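Local coordinates for putative uncharacterized protein (Coprinopsis cinerea, PDB 3W9A) that is the catalytic domain of a glycoside hydrolase family 131 enzyme and probably cleaves beta-glucans, at residues F123-N136 / W139-F151. Sequence-based numbering, arbitrary orientation.
Sequences FTELKYGVGSNPSN and WYAGGTERWSTPF
Glu-125 and Tyr-140 form the hydrogen-bonded antiparallel pair that joins strand 124-128 to strand 136-141. Tyr-140 N reaches Glu-125 O at 2.8 Å, and the return bond from Glu-125 N to Tyr-140 O is weak. Thr-124 faces Ala-141 and Leu-126 faces Trp-139 in non-hydrogen-bonded pairs. Gly-142 N, in the type I' turn 141-144, bonds Phe-123 O at 2.8 Å. Farther along, Phe-151 N donates to Ser-135 O at 3.1 Å.

Two side-chain hydrogen bonds add to the backbone ladder. Thr-124 OG1 lies anti to its own nitrogen (chi1 -164°) and donates to Tyr-140 O at 2.8 Å. That carbonyl thus receives a side-chain bond besides the weak backbone one. Asn-136 ND2 gives a nearly straight bond, 3.1 Å long, to Ser-148 OG, which lies in the amide plane.

Aromatic and apolar contacts lie on both faces of the sheet. Lys-127 CE sits over the centre of the Tyr-140 ring, 4.1 Å from its centroid, as a CH-pi contact. Glu-145 CA lies over the opposite face, offset toward the rim. The Lys-127 ammonium forms a salt bridge with Glu-113. Leu-126 CD2 meets Trp-139 CB at 3.7 Å and lies at the edge of the indole, near its plane. Leu-126 and Trp-139 also pack on Tyr-161 of strand 157-164, in the other sheet. The Phe-151 edge points at the face of Tyr-128 in a T-shaped stack, planes at 77°.

Arg-146 and Trp-147 both face Trp-139 in a classic beta bulge. The arrangement is a three-stranded antiparallel meander, consecutive strands in one sheet of the beta-jelly roll, with the Thr-124, Leu-126 and Trp-139 side chains packed between the two sheets.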
loop_
_atom_site.group_PDB
_atom_site.type_symbol
_atom_site.label_atom_id
_atom_site.label_comp_id
_atom_site.label_asym_id
_atom_site.label_seq_id
_atom_site.Cartn_x
_atom_site.Cartn_y
_atom_site.Cartn_z
ATOM N N PHE A 123 4.457 12.467 3.219
ATOM C CA PHE A 123 3.788 13.575 2.560
ATOM C C PHE A 123 2.395 13.125 2.113
ATOM O O PHE A 123 1.497 13.950 1.977
ATOM C CB PHE A 123 4.635 14.173 1.414
ATOM C CG PHE A 123 4.590 13.398 0.125
ATOM C CD1 PHE A 123 3.529 13.537 -0.738
ATOM C CD2 PHE A 123 5.669 12.596 -0.263
ATOM C CE1 PHE A 123 3.508 12.865 -1.940
ATOM C CE2 PHE A 123 5.658 11.914 -1.459
ATOM C CZ PHE A 123 4.573 12.039 -2.300
ATOM N N THR A 124 2.229 11.825 1.869
ATOM C CA THR A 124 0.898 11.216 1.769
ATOM C C THR A 124 0.972 9.793 2.282
ATOM O O THR A 124 2.019 9.144 2.187
ATOM C CB THR A 124 0.318 11.270 0.337
ATOM O OG1 THR A 124 -1.100 11.014 0.355
ATOM C CG2 THR A 124 1.033 10.285 -0.597
ATOM N N GLU A 125 -0.149 9.322 2.826
ATOM C CA GLU A 125 -0.248 8.009 3.426
ATOM C C GLU A 125 -1.666 7.767 3.898
ATOM O O GLU A 125 -2.512 8.679 3.927
ATOM C CB GLU A 125 0.683 7.883 4.643
ATOM C CG GLU A 125 0.318 8.806 5.816
ATOM C CD GLU A 125 1.364 8.803 6.912
ATOM O OE1 GLU A 125 2.149 7.817 7.015
ATOM O OE2 GLU A 125 1.421 9.799 7.661
ATOM N N LEU A 126 -1.907 6.533 4.304
ATOM C CA LEU A 126 -3.137 6.178 4.964
ATOM C C LEU A 126 -2.781 5.934 6.404
ATOM O O LEU A 126 -1.674 5.458 6.703
ATOM C CB LEU A 126 -3.735 4.902 4.360
ATOM C CG LEU A 126 -4.238 4.946 2.900
ATOM C CD1 LEU A 126 -4.647 3.564 2.415
ATOM C CD2 LEU A 126 -5.386 5.920 2.721
ATOM N N LYS A 127 -3.691 6.264 7.299
ATOM C CA LYS A 127 -3.574 5.819 8.693
ATOM C C LYS A 127 -4.830 5.125 9.189
ATOM O O LYS A 127 -5.882 5.202 8.559
ATOM C CB LYS A 127 -3.268 6.971 9.623
ATOM C CG LYS A 127 -2.084 7.837 9.221
ATOM C CD LYS A 127 -1.434 8.399 10.478
ATOM C CE LYS A 127 -0.844 9.771 10.260
ATOM N NZ LYS A 127 -0.195 10.207 11.532
ATOM N N TYR A 128 -4.679 4.443 10.321
ATOM C CA TYR A 128 -5.765 3.790 11.020
ATOM C C TYR A 128 -5.483 3.849 12.524
ATOM O O TYR A 128 -4.314 3.809 12.956
ATOM C CB TYR A 128 -5.857 2.340 10.553
ATOM C CG TYR A 128 -7.008 1.532 11.112
ATOM C CD1 TYR A 128 -8.319 1.788 10.724
ATOM C CD2 TYR A 128 -6.784 0.487 12.000
ATOM C CE1 TYR A 128 -9.375 1.056 11.231
ATOM C CE2 TYR A 128 -7.832 -0.275 12.498
ATOM C CZ TYR A 128 -9.127 0.012 12.108
ATOM O OH TYR A 128 -10.181 -0.742 12.577
ATOM N N GLY A 129 -6.555 3.947 13.303
ATOM C CA GLY A 129 -6.511 3.883 14.766
ATOM C C GLY A 129 -6.199 5.198 15.447
ATOM O O GLY A 129 -5.718 5.201 16.571
ATOM N N VAL A 130 -6.517 6.312 14.785
ATOM C CA VAL A 130 -6.096 7.654 15.220
ATOM C C VAL A 130 -7.196 8.673 14.906
ATOM O O VAL A 130 -8.062 8.424 14.070
ATOM C CB VAL A 130 -4.737 8.050 14.548
ATOM C CG1 VAL A 130 -4.485 9.559 14.506
ATOM C CG2 VAL A 130 -3.575 7.379 15.258
ATOM N N GLY A 131 -7.160 9.804 15.605
ATOM C CA GLY A 131 -8.066 10.912 15.340
ATOM C C GLY A 131 -9.460 10.726 15.921
ATOM O O GLY A 131 -9.694 9.886 16.802
ATOM N N SER A 132 -10.376 11.538 15.413
ATOM C CA SER A 132 -11.788 11.515 15.796
ATOM C C SER A 132 -12.442 10.135 15.621
ATOM O O SER A 132 -13.166 9.653 16.505
ATOM C CB SER A 132 -12.531 12.561 14.949
ATOM O OG SER A 132 -13.917 12.296 14.898
ATOM N N ASN A 133 -12.172 9.515 14.472
ATOM C CA ASN A 133 -12.772 8.240 14.075
ATOM C C ASN A 133 -11.676 7.178 13.938
ATOM O O ASN A 133 -11.198 6.897 12.843
ATOM C CB ASN A 133 -13.496 8.408 12.737
ATOM C CG ASN A 133 -14.505 9.532 12.759
ATOM O OD1 ASN A 133 -14.295 10.589 12.147
ATOM N ND2 ASN A 133 -15.597 9.325 13.479
ATOM N N PRO A 134 -11.257 6.593 15.057
ATOM C CA PRO A 134 -10.112 5.697 14.944
ATOM C C PRO A 134 -10.397 4.397 14.169
ATOM O O PRO A 134 -9.456 3.781 13.671
ATOM C CB PRO A 134 -9.713 5.440 16.403
ATOM C CG PRO A 134 -10.926 5.766 17.213
ATOM C CD PRO A 134 -11.636 6.854 16.455
ATOM N N SER A 135 -11.670 4.010 14.042
ATOM C CA SER A 135 -12.049 2.842 13.230
ATOM C C SER A 135 -12.206 3.168 11.750
ATOM O O SER A 135 -12.607 2.309 10.963
ATOM C CB SER A 135 -13.347 2.211 13.746
ATOM O OG SER A 135 -13.141 1.719 15.048
ATOM N N ASN A 136 -11.916 4.409 11.375
ATOM C CA ASN A 136 -11.853 4.773 9.974
ATOM C C ASN A 136 -10.457 4.620 9.410
ATOM O O ASN A 136 -9.451 4.837 10.083
ATOM C CB ASN A 136 -12.309 6.212 9.747
ATOM C CG ASN A 136 -13.816 6.375 9.844
ATOM O OD1 ASN A 136 -14.511 5.531 10.387
ATOM N ND2 ASN A 136 -14.320 7.470 9.304
ATOM N N TRP A 139 -7.062 8.929 4.811
ATOM C CA TRP A 139 -5.994 9.364 3.905
ATOM C C TRP A 139 -5.528 10.731 4.301
ATOM O O TRP A 139 -6.347 11.626 4.582
ATOM C CB TRP A 139 -6.464 9.424 2.459
ATOM C CG TRP A 139 -5.415 9.869 1.506
ATOM C CD1 TRP A 139 -4.300 9.168 1.121
ATOM C CD2 TRP A 139 -5.365 11.114 0.807
ATOM N NE1 TRP A 139 -3.567 9.912 0.222
ATOM C CE2 TRP A 139 -4.207 11.102 0.006
ATOM C CE3 TRP A 139 -6.190 12.240 0.777
ATOM C CZ2 TRP A 139 -3.848 12.178 -0.804
ATOM C CZ3 TRP A 139 -5.839 13.299 -0.042
ATOM C CH2 TRP A 139 -4.681 13.263 -0.819
ATOM N N TYR A 140 -4.211 10.896 4.304
ATOM C CA TYR A 140 -3.574 12.134 4.681
ATOM C C TYR A 140 -2.751 12.704 3.533
ATOM O O TYR A 140 -2.196 11.965 2.705
ATOM C CB TYR A 140 -2.666 11.886 5.866
ATOM C CG TYR A 140 -3.407 11.535 7.123
ATOM C CD1 TYR A 140 -3.485 12.439 8.178
ATOM C CD2 TYR A 140 -4.060 10.322 7.246
ATOM C CE1 TYR A 140 -4.164 12.123 9.343
ATOM C CE2 TYR A 140 -4.763 10.002 8.398
ATOM C CZ TYR A 140 -4.808 10.898 9.443
ATOM O OH TYR A 140 -5.490 10.566 10.594
ATOM N N ALA A 141 -2.657 14.027 3.506
ATOM C CA ALA A 141 -1.770 14.723 2.573
ATOM C C ALA A 141 -1.191 15.952 3.264
ATOM O O ALA A 141 -1.938 16.774 3.813
ATOM C CB ALA A 141 -2.511 15.107 1.310
ATOM N N GLY A 142 0.139 16.062 3.269
ATOM C CA GLY A 142 0.808 17.199 3.903
ATOM C C GLY A 142 0.710 17.220 5.422
ATOM O O GLY A 142 1.011 18.224 6.035
ATOM N N GLY A 143 0.323 16.106 6.030
ATOM C CA GLY A 143 0.193 15.999 7.484
ATOM C C GLY A 143 -1.244 16.084 7.993
ATOM O O GLY A 143 -1.481 15.954 9.190
ATOM N N THR A 144 -2.198 16.288 7.083
ATOM C CA THR A 144 -3.589 16.550 7.434
ATOM C C THR A 144 -4.524 15.525 6.787
ATOM O O THR A 144 -4.471 15.320 5.561
ATOM C CB THR A 144 -4.022 17.939 6.919
ATOM O OG1 THR A 144 -3.083 18.934 7.335
ATOM C CG2 THR A 144 -5.397 18.305 7.424
ATOM N N GLU A 145 -5.397 14.916 7.597
ATOM C CA GLU A 145 -6.442 14.023 7.072
ATOM C C GLU A 145 -7.357 14.777 6.124
ATOM O O GLU A 145 -7.891 15.826 6.488
ATOM C CB GLU A 145 -7.299 13.421 8.202
ATOM C CG GLU A 145 -8.270 12.345 7.722
ATOM C CD GLU A 145 -9.106 11.744 8.842
ATOM O OE1 GLU A 145 -9.918 12.462 9.450
ATOM O OE2 GLU A 145 -8.956 10.539 9.111
ATOM N N ARG A 146 -7.542 14.246 4.923
ATOM C CA ARG A 146 -8.436 14.842 3.935
ATOM C C ARG A 146 -9.652 13.967 3.643
ATOM O O ARG A 146 -10.599 14.413 3.003
ATOM C CB ARG A 146 -7.693 15.099 2.613
ATOM C CG ARG A 146 -6.294 15.659 2.749
ATOM C CD ARG A 146 -6.283 16.959 3.521
ATOM N NE ARG A 146 -4.919 17.464 3.679
ATOM C CZ ARG A 146 -4.514 18.697 3.371
ATOM N NH1 ARG A 146 -5.363 19.607 2.910
ATOM N NH2 ARG A 146 -3.250 19.033 3.567
ATOM N N TRP A 147 -9.635 12.721 4.099
ATOM C CA TRP A 147 -10.656 11.766 3.701
ATOM C C TRP A 147 -10.583 10.567 4.623
ATOM O O TRP A 147 -9.504 10.211 5.095
ATOM C CB TRP A 147 -10.384 11.360 2.256
ATOM C CG TRP A 147 -11.311 10.357 1.639
ATOM C CD1 TRP A 147 -12.341 10.620 0.796
ATOM C CD2 TRP A 147 -11.245 8.929 1.757
ATOM N NE1 TRP A 147 -12.942 9.456 0.405
ATOM C CE2 TRP A 147 -12.290 8.401 0.986
ATOM C CE3 TRP A 147 -10.424 8.052 2.464
ATOM C CZ2 TRP A 147 -12.530 7.038 0.885
ATOM C CZ3 TRP A 147 -10.671 6.693 2.369
ATOM C CH2 TRP A 147 -11.707 6.201 1.579
ATOM N N SER A 148 -11.719 9.933 4.874
ATOM C CA SER A 148 -11.731 8.740 5.694
ATOM C C SER A 148 -13.017 7.988 5.480
ATOM O O SER A 148 -13.995 8.531 4.956
ATOM C CB SER A 148 -11.498 9.071 7.192
ATOM O OG SER A 148 -12.648 9.607 7.820
ATOM N N THR A 149 -13.009 6.719 5.845
ATOM C CA THR A 149 -14.153 5.865 5.610
ATOM C C THR A 149 -14.080 4.735 6.623
ATOM O O THR A 149 -12.979 4.283 6.970
ATOM C CB THR A 149 -14.192 5.358 4.143
ATOM O OG1 THR A 149 -15.508 4.909 3.808
ATOM C CG2 THR A 149 -13.213 4.225 3.901
ATOM N N PRO A 150 -15.238 4.315 7.163
ATOM C CA PRO A 150 -15.189 3.162 8.039
ATOM C C PRO A 150 -14.433 1.988 7.410
ATOM O O PRO A 150 -14.710 1.610 6.285
ATOM C CB PRO A 150 -16.666 2.837 8.232
ATOM C CG PRO A 150 -17.307 4.194 8.267
ATOM C CD PRO A 150 -16.539 5.013 7.255
ATOM N N PHE A 151 -13.461 1.436 8.130
ATOM C CA PHE A 151 -12.647 0.344 7.589
ATOM C C PHE A 151 -13.419 -0.984 7.751
ATOM O O PHE A 151 -13.118 -1.810 8.615
ATOM C CB PHE A 151 -11.270 0.323 8.283
ATOM C CG PHE A 151 -10.219 -0.520 7.586
ATOM C CD1 PHE A 151 -9.042 -0.848 8.249
ATOM C CD2 PHE A 151 -10.378 -0.965 6.286
ATOM C CE1 PHE A 151 -8.057 -1.596 7.624
ATOM C CE2 PHE A 151 -9.405 -1.735 5.672
ATOM C CZ PHE A 151 -8.243 -2.043 6.333
HETATM O O HOH W 1 0.493 13.572 5.078
HETATM O O HOH W 2 -0.537 13.262 10.166
#